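Local coordinates for PRO-PRO endopeptidase (Paenibacillus alvei, PDB 6FPC), which cleaves peptide bonds between two proline residues as a secreted zinc-dependent endopeptidase, and may thereby regulate bacterial adhesion, at residues 133-138 against 151-156; 139-144 against 176-181. One frame throughout, in Å; residues are numbered along the deposited sequence.

Contact 1 of 2, residues 133-138 against 151-156; sequences NIFNKE and AYPTEY. With CD (cadmium ion), chain F.
Phe135 and Tyr156 reach each other because both rings swing out trans to their own main-chain nitrogens, with chi1 161° in Phe135 and -173° in Tyr156; each aromatic group is thereby carried across to the neighbouring helix. The Phe135 ring then lies against the first turn of helix 153-166. Over one of its faces sits the pyrrolidine of Pro153, whose CG is 4.2 Å from the ring centroid and only 9° off the ring normal, a CH-pi contact. Pro153 N lies on a face as well, nearer the rim, 3.6 Å from Phe135 CE1. At the edge, in the ring plane, Tyr156 CB approaches Phe135 CD1 to 3.5 Å, while CZ of Phe135 touches the carbonyl carbon of Ala151 at 3.7 Å. Tyr156 reaches farther along helix 129-138. Its ring edge meets the CG2 branch of Ile134, CE2 to CG2 being 4.4 Å, and its OH lies 3.5 Å from CB of Glu138. The carboxylate of Glu138 stands nearly at right angles to the tyrosine ring; Glu138 OE2 and Tyr156 OH both hydrogen-bond Thr181 OG1, and Glu138 OE1 is bonded to Leu180 N. Tyr152 is the N-cap of helix 153-166, and its carbonyl receives the Tyr156 amide. From this same turn Glu155 bends at chi2, and its carboxylate lies on the metal, not on Phe135: OE2 binds the cadmium ion at 2.0 Å beside water 1, and OE1 more loosely at 2.7 Å; His111, His115 and Tyr148 belong to the same metal site. No hydrogen bond crosses between 133-138 and 151-156, which implies that the turn bearing a catalytic zinc ligand is packed against helix 129-138 mainly through apolar contacts, with the buried tyrosine hydroxyl and glutamate satisfied by a third helix.

Contact 2 of 2, residues 139-144 against 176-181; sequences ASVKYK and DSMPLT
Ser177 and Met178 meet the short helix 140-143 at a helix-helix junction: helix 168-177 ends here, and Met178 is both the first residue to leave helical geometry and the N-cap position of helix 179-188. This all-helical corner lies within the ATLF-like fold shared with anthrax lethal factor. Ser177 comes first, pointing its CB toward the opposite segment; its CA is also the nearest to that of Val141, 7.1 Å apart. The carbonyl oxygen of Ser177 lies against the valine, 3.6 Å from CG1, with CG2 slightly farther. On its side chain, OG is joined to Lys142 through water 2, which accepts from Lys142 NZ at 2.8 Å and lies 3.2 Å from Ser177 OG. Each polar end has a further partner on helix 168-177, Lys142 in a salt bridge with the Asp173 carboxylate and Ser177 OG hydrogen-bonded to the Asp173 carbonyl. Met178 follows and takes the apolar share. Its CG packs on Val141 CB at 4.3 Å, and bends at chi2 (106°) and chi3 (87°) carry the thioether over toward the lysine, placing SD within van der Waals reach of Lys142 CG, CD and CE, closest to CE at 3.7 Å. Beyond Met178 the chain enters helix 179-188, whose first turn faces helix 129-138. The last detail belongs to the Met178 methyl: a face of the Tyr143 ring is overlain by CB of Lys142, and at the ring edge, near its plane, Met178 CE stands 4.2 Å from Tyr143 CE2.

Contacts 1 and 2 lie side by side, their centres 9 Å apart, and their segments alternate along the chain: helix 129-138 is followed by helix 140-143, which precedes helix 153-166. They meet at Thr181, whose OG1 is 2.6 Å from Tyr156 OH and 2.7 Å from Glu138 OE2, both probable hydrogen bonds. Met178 also touches Glu138 and Tyr156, so the turn leading into helix 179-188 packs on both segments of contact 1. Only contact 1 holds a metal ligand, Glu155; from contact 2 the Tyr143 side chain comes to about 11 Å from the zinc ion and about 7 Å from the side chain of Tyr148, the transition-state stabiliser by similarity.

Contact 1 of 2, residues 133-138 against 151-156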
loop_
_atom_site.group_PDB
_atom_site.type_symbol
_atom_site.label_atom_id
_atom_site.label_comp_id
_atom_site.label_asym_id
_atom_site.label_seq_id
_atom_site.Cartn_x
_atom_site.Cartn_y
_atom_site.Cartn_z
ATOM N N ASN A 133 2.296 -0.404 20.632
ATOM C CA ASN A 133 2.093 0.643 21.624
ATOM C C ASN A 133 1.666 1.967 20.923
ATOM O O ASN A 133 0.706 2.601 21.353
ATOM C CB ASN A 133 3.354 0.842 22.488
ATOM C CG ASN A 133 3.218 1.986 23.473
ATOM O OD1 ASN A 133 2.471 1.912 24.457
ATOM N ND2 ASN A 133 3.916 3.082 23.210
ATOM N N ILE A 134 2.361 2.340 19.826
ATOM C CA ILE A 134 2.061 3.539 19.049
ATOM C C ILE A 134 0.639 3.443 18.429
ATOM O O ILE A 134 -0.162 4.387 18.534
ATOM C CB ILE A 134 3.160 3.788 17.988
ATOM C CG1 ILE A 134 4.480 4.232 18.655
ATOM C CG2 ILE A 134 2.705 4.847 16.970
ATOM C CD1 ILE A 134 5.705 4.001 17.772
ATOM N N PHE A 135 0.344 2.295 17.808
ATOM C CA PHE A 135 -0.945 1.998 17.186
ATOM C C PHE A 135 -2.063 2.125 18.219
ATOM O O PHE A 135 -3.052 2.776 17.940
ATOM C CB PHE A 135 -0.903 0.582 16.580
ATOM C CG PHE A 135 -2.248 -0.050 16.313
ATOM C CD1 PHE A 135 -2.918 0.180 15.115
ATOM C CD2 PHE A 135 -2.828 -0.916 17.243
ATOM C CE1 PHE A 135 -4.146 -0.441 14.843
ATOM C CE2 PHE A 135 -4.047 -1.548 16.968
ATOM C CZ PHE A 135 -4.714 -1.279 15.780
ATOM N N ASN A 136 -1.903 1.526 19.403
ATOM C CA ASN A 136 -2.911 1.608 20.471
ATOM C C ASN A 136 -3.183 3.030 20.945
ATOM O O ASN A 136 -4.318 3.335 21.305
ATOM C CB ASN A 136 -2.509 0.729 21.657
ATOM C CG ASN A 136 -2.662 -0.746 21.377
ATOM O OD1 ASN A 136 -3.446 -1.174 20.533
ATOM N ND2 ASN A 136 -1.929 -1.559 22.083
ATOM N N LYS A 137 -2.158 3.901 20.940
ATOM C CA LYS A 137 -2.308 5.286 21.349
ATOM C C LYS A 137 -2.859 6.209 20.243
ATOM O O LYS A 137 -3.554 7.174 20.557
ATOM C CB LYS A 137 -0.948 5.847 21.818
ATOM C CG LYS A 137 -0.484 5.309 23.177
ATOM C CD LYS A 137 0.882 5.868 23.559
ATOM C CE LYS A 137 1.373 5.350 24.890
ATOM N N GLU A 138 -2.471 5.988 18.964
ATOM C CA GLU A 138 -2.743 6.957 17.902
ATOM C C GLU A 138 -3.581 6.534 16.691
ATOM O O GLU A 138 -4.045 7.433 15.982
ATOM C CB GLU A 138 -1.401 7.508 17.385
ATOM C CG GLU A 138 -0.636 8.257 18.464
ATOM C CD GLU A 138 0.639 8.955 18.050
ATOM O OE1 GLU A 138 1.101 9.824 18.824
ATOM O OE2 GLU A 138 1.186 8.636 16.969
ATOM N N ALA A 151 -8.150 -1.084 13.412
ATOM C CA ALA A 151 -8.286 -2.455 13.890
ATOM C C ALA A 151 -7.018 -3.295 13.710
ATOM O O ALA A 151 -6.792 -4.204 14.503
ATOM C CB ALA A 151 -9.457 -3.125 13.174
ATOM N N TYR A 152 -6.197 -3.003 12.685
ATOM C CA TYR A 152 -5.006 -3.803 12.356
ATOM C C TYR A 152 -3.735 -2.970 12.342
ATOM O O TYR A 152 -3.630 -2.054 11.530
ATOM C CB TYR A 152 -5.215 -4.492 10.972
ATOM C CG TYR A 152 -6.378 -5.461 10.998
ATOM C CD1 TYR A 152 -6.240 -6.733 11.557
ATOM C CD2 TYR A 152 -7.638 -5.080 10.538
ATOM C CE1 TYR A 152 -7.318 -7.614 11.627
ATOM C CE2 TYR A 152 -8.720 -5.954 10.597
ATOM C CZ TYR A 152 -8.565 -7.206 11.174
ATOM O OH TYR A 152 -9.652 -8.038 11.273
ATOM N N PRO A 153 -2.707 -3.321 13.162
ATOM C CA PRO A 153 -1.420 -2.575 13.105
ATOM C C PRO A 153 -0.780 -2.590 11.715
ATOM O O PRO A 153 -0.131 -1.627 11.357
ATOM C CB PRO A 153 -0.513 -3.312 14.097
ATOM C CG PRO A 153 -1.414 -4.160 14.914
ATOM C CD PRO A 153 -2.690 -4.396 14.178
ATOM N N THR A 154 -0.939 -3.683 10.930
ATOM C CA THR A 154 -0.397 -3.726 9.554
ATOM C C THR A 154 -1.019 -2.628 8.679
ATOM O O THR A 154 -0.324 -1.998 7.884
ATOM C CB THR A 154 -0.659 -5.084 8.898
ATOM O OG1 THR A 154 -2.044 -5.381 9.076
ATOM C CG2 THR A 154 0.193 -6.188 9.501
ATOM N N GLU A 155 -2.327 -2.377 8.861
ATOM C CA GLU A 155 -3.034 -1.358 8.096
ATOM C C GLU A 155 -2.611 0.049 8.551
ATOM O O GLU A 155 -2.331 0.929 7.710
ATOM C CB GLU A 155 -4.556 -1.636 8.147
ATOM C CG GLU A 155 -4.892 -2.990 7.497
ATOM C CD GLU A 155 -4.627 -3.043 5.993
ATOM O OE1 GLU A 155 -4.759 -4.139 5.404
ATOM O OE2 GLU A 155 -4.355 -1.979 5.389
ATOM N N TYR A 156 -2.477 0.237 9.873
ATOM C CA TYR A 156 -2.022 1.521 10.413
ATOM C C TYR A 156 -0.596 1.798 9.930
ATOM O O TYR A 156 -0.310 2.916 9.489
ATOM C CB TYR A 156 -2.100 1.539 11.945
ATOM C CG TYR A 156 -1.797 2.906 12.523
ATOM C CD1 TYR A 156 -2.508 4.033 12.111
ATOM C CD2 TYR A 156 -0.742 3.089 13.416
ATOM C CE1 TYR A 156 -2.199 5.300 12.590
ATOM C CE2 TYR A 156 -0.425 4.359 13.907
ATOM C CZ TYR A 156 -1.170 5.456 13.505
ATOM O OH TYR A 156 -0.893 6.703 13.997
HETATM CD CD CD F . -3.997 -2.393 3.463
HETATM O O HOH W 1 -4.795 -3.642 2.045
#

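Contact 2 of 2, residues 139-144 against 176-181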
loop_
_atom_site.group_PDB
_atom_site.type_symbol
_atom_site.label_atom_id
_atom_site.label_comp_id
_atom_site.label_asym_id
_atom_site.label_seq_id
_atom_site.Cartn_x
_atom_site.Cartn_y
_atom_site.Cartn_z
ATOM N N ALA A 139 -3.771 5.231 16.421
ATOM C CA ALA A 139 -4.565 4.824 15.239
ATOM C C ALA A 139 -6.008 5.368 15.250
ATOM O O ALA A 139 -6.548 5.710 14.192
ATOM C CB ALA A 139 -4.559 3.309 15.070
ATOM N N SER A 140 -6.570 5.580 16.458
ATOM C CA SER A 140 -7.931 6.090 16.646
ATOM C C SER A 140 -8.142 7.546 16.205
ATOM O O SER A 140 -9.268 7.885 15.862
ATOM C CB SER A 140 -8.342 5.958 18.108
ATOM O OG SER A 140 -7.374 6.574 18.947
ATOM N N VAL A 141 -7.092 8.393 16.262
ATOM C CA VAL A 141 -7.128 9.839 15.945
ATOM C C VAL A 141 -7.875 10.129 14.621
ATOM O O VAL A 141 -8.854 10.872 14.628
ATOM C CB VAL A 141 -5.712 10.497 15.980
ATOM C CG1 VAL A 141 -5.770 11.972 15.554
ATOM C CG2 VAL A 141 -5.073 10.359 17.363
ATOM N N LYS A 142 -7.420 9.531 13.509
ATOM C CA LYS A 142 -8.034 9.737 12.202
ATOM C C LYS A 142 -8.910 8.574 11.759
ATOM O O LYS A 142 -9.721 8.757 10.850
ATOM C CB LYS A 142 -6.946 9.920 11.133
ATOM C CG LYS A 142 -6.053 11.140 11.334
ATOM C CD LYS A 142 -5.159 11.344 10.119
ATOM C CE LYS A 142 -4.272 12.563 10.215
ATOM N NZ LYS A 142 -5.043 13.842 10.156
ATOM N N TYR A 143 -8.703 7.364 12.323
ATOM C CA TYR A 143 -9.363 6.199 11.762
ATOM C C TYR A 143 -10.378 5.470 12.652
ATOM O O TYR A 143 -10.839 4.404 12.238
ATOM C CB TYR A 143 -8.293 5.203 11.260
ATOM C CG TYR A 143 -7.328 5.869 10.293
ATOM C CD1 TYR A 143 -7.668 6.054 8.953
ATOM C CD2 TYR A 143 -6.122 6.410 10.741
ATOM C CE1 TYR A 143 -6.819 6.738 8.081
ATOM C CE2 TYR A 143 -5.265 7.083 9.877
ATOM C CZ TYR A 143 -5.612 7.238 8.547
ATOM O OH TYR A 143 -4.770 7.933 7.710
ATOM N N LYS A 144 -10.765 6.037 13.814
ATOM C CA LYS A 144 -11.729 5.358 14.696
ATOM C C LYS A 144 -12.986 4.902 13.959
ATOM O O LYS A 144 -13.501 5.630 13.111
ATOM C CB LYS A 144 -12.097 6.203 15.938
ATOM C CG LYS A 144 -12.804 7.534 15.644
ATOM C CD LYS A 144 -13.010 8.376 16.918
ATOM N N ASP A 176 1.631 16.525 13.485
ATOM C CA ASP A 176 0.736 17.227 14.384
ATOM C C ASP A 176 -0.297 16.331 15.061
ATOM O O ASP A 176 -0.572 16.529 16.245
ATOM C CB ASP A 176 0.021 18.363 13.620
ATOM C CG ASP A 176 -0.620 19.387 14.532
ATOM O OD1 ASP A 176 -1.871 19.423 14.597
ATOM O OD2 ASP A 176 0.131 20.141 15.201
ATOM N N SER A 177 -0.916 15.408 14.289
ATOM C CA SER A 177 -2.006 14.527 14.708
ATOM C C SER A 177 -1.576 13.230 15.391
ATOM O O SER A 177 -2.280 12.760 16.270
ATOM C CB SER A 177 -2.877 14.158 13.512
ATOM O OG SER A 177 -3.364 15.300 12.838
ATOM N N MET A 178 -0.498 12.613 14.909
ATOM C CA MET A 178 0.023 11.336 15.408
ATOM C C MET A 178 1.550 11.486 15.608
ATOM O O MET A 178 2.325 10.893 14.843
ATOM C CB MET A 178 -0.330 10.176 14.444
ATOM C CG MET A 178 -1.832 9.913 14.315
ATOM S SD MET A 178 -2.473 10.504 12.741
ATOM C CE MET A 178 -2.172 9.129 11.790
ATOM N N PRO A 179 1.993 12.320 16.602
ATOM C CA PRO A 179 3.443 12.575 16.782
ATOM C C PRO A 179 4.295 11.339 17.085
ATOM O O PRO A 179 5.436 11.275 16.610
ATOM C CB PRO A 179 3.492 13.595 17.933
ATOM C CG PRO A 179 2.196 13.414 18.653
ATOM C CD PRO A 179 1.202 13.108 17.574
ATOM N N LEU A 180 3.764 10.360 17.849
ATOM C CA LEU A 180 4.571 9.166 18.108
ATOM C C LEU A 180 4.767 8.355 16.812
ATOM O O LEU A 180 5.855 7.826 16.594
ATOM C CB LEU A 180 4.021 8.287 19.243
ATOM C CG LEU A 180 3.941 8.936 20.622
ATOM C CD1 LEU A 180 2.947 8.207 21.494
ATOM C CD2 LEU A 180 5.324 9.008 21.309
ATOM N N THR A 181 3.739 8.332 15.925
ATOM C CA THR A 181 3.805 7.612 14.641
ATOM C C THR A 181 4.767 8.347 13.726
ATOM O O THR A 181 5.554 7.696 13.038
ATOM C CB THR A 181 2.415 7.444 13.995
ATOM O OG1 THR A 181 1.514 6.918 14.960
ATOM C CG2 THR A 181 2.428 6.478 12.801
HETATM O O HOH W 2 -6.446 14.523 12.473
#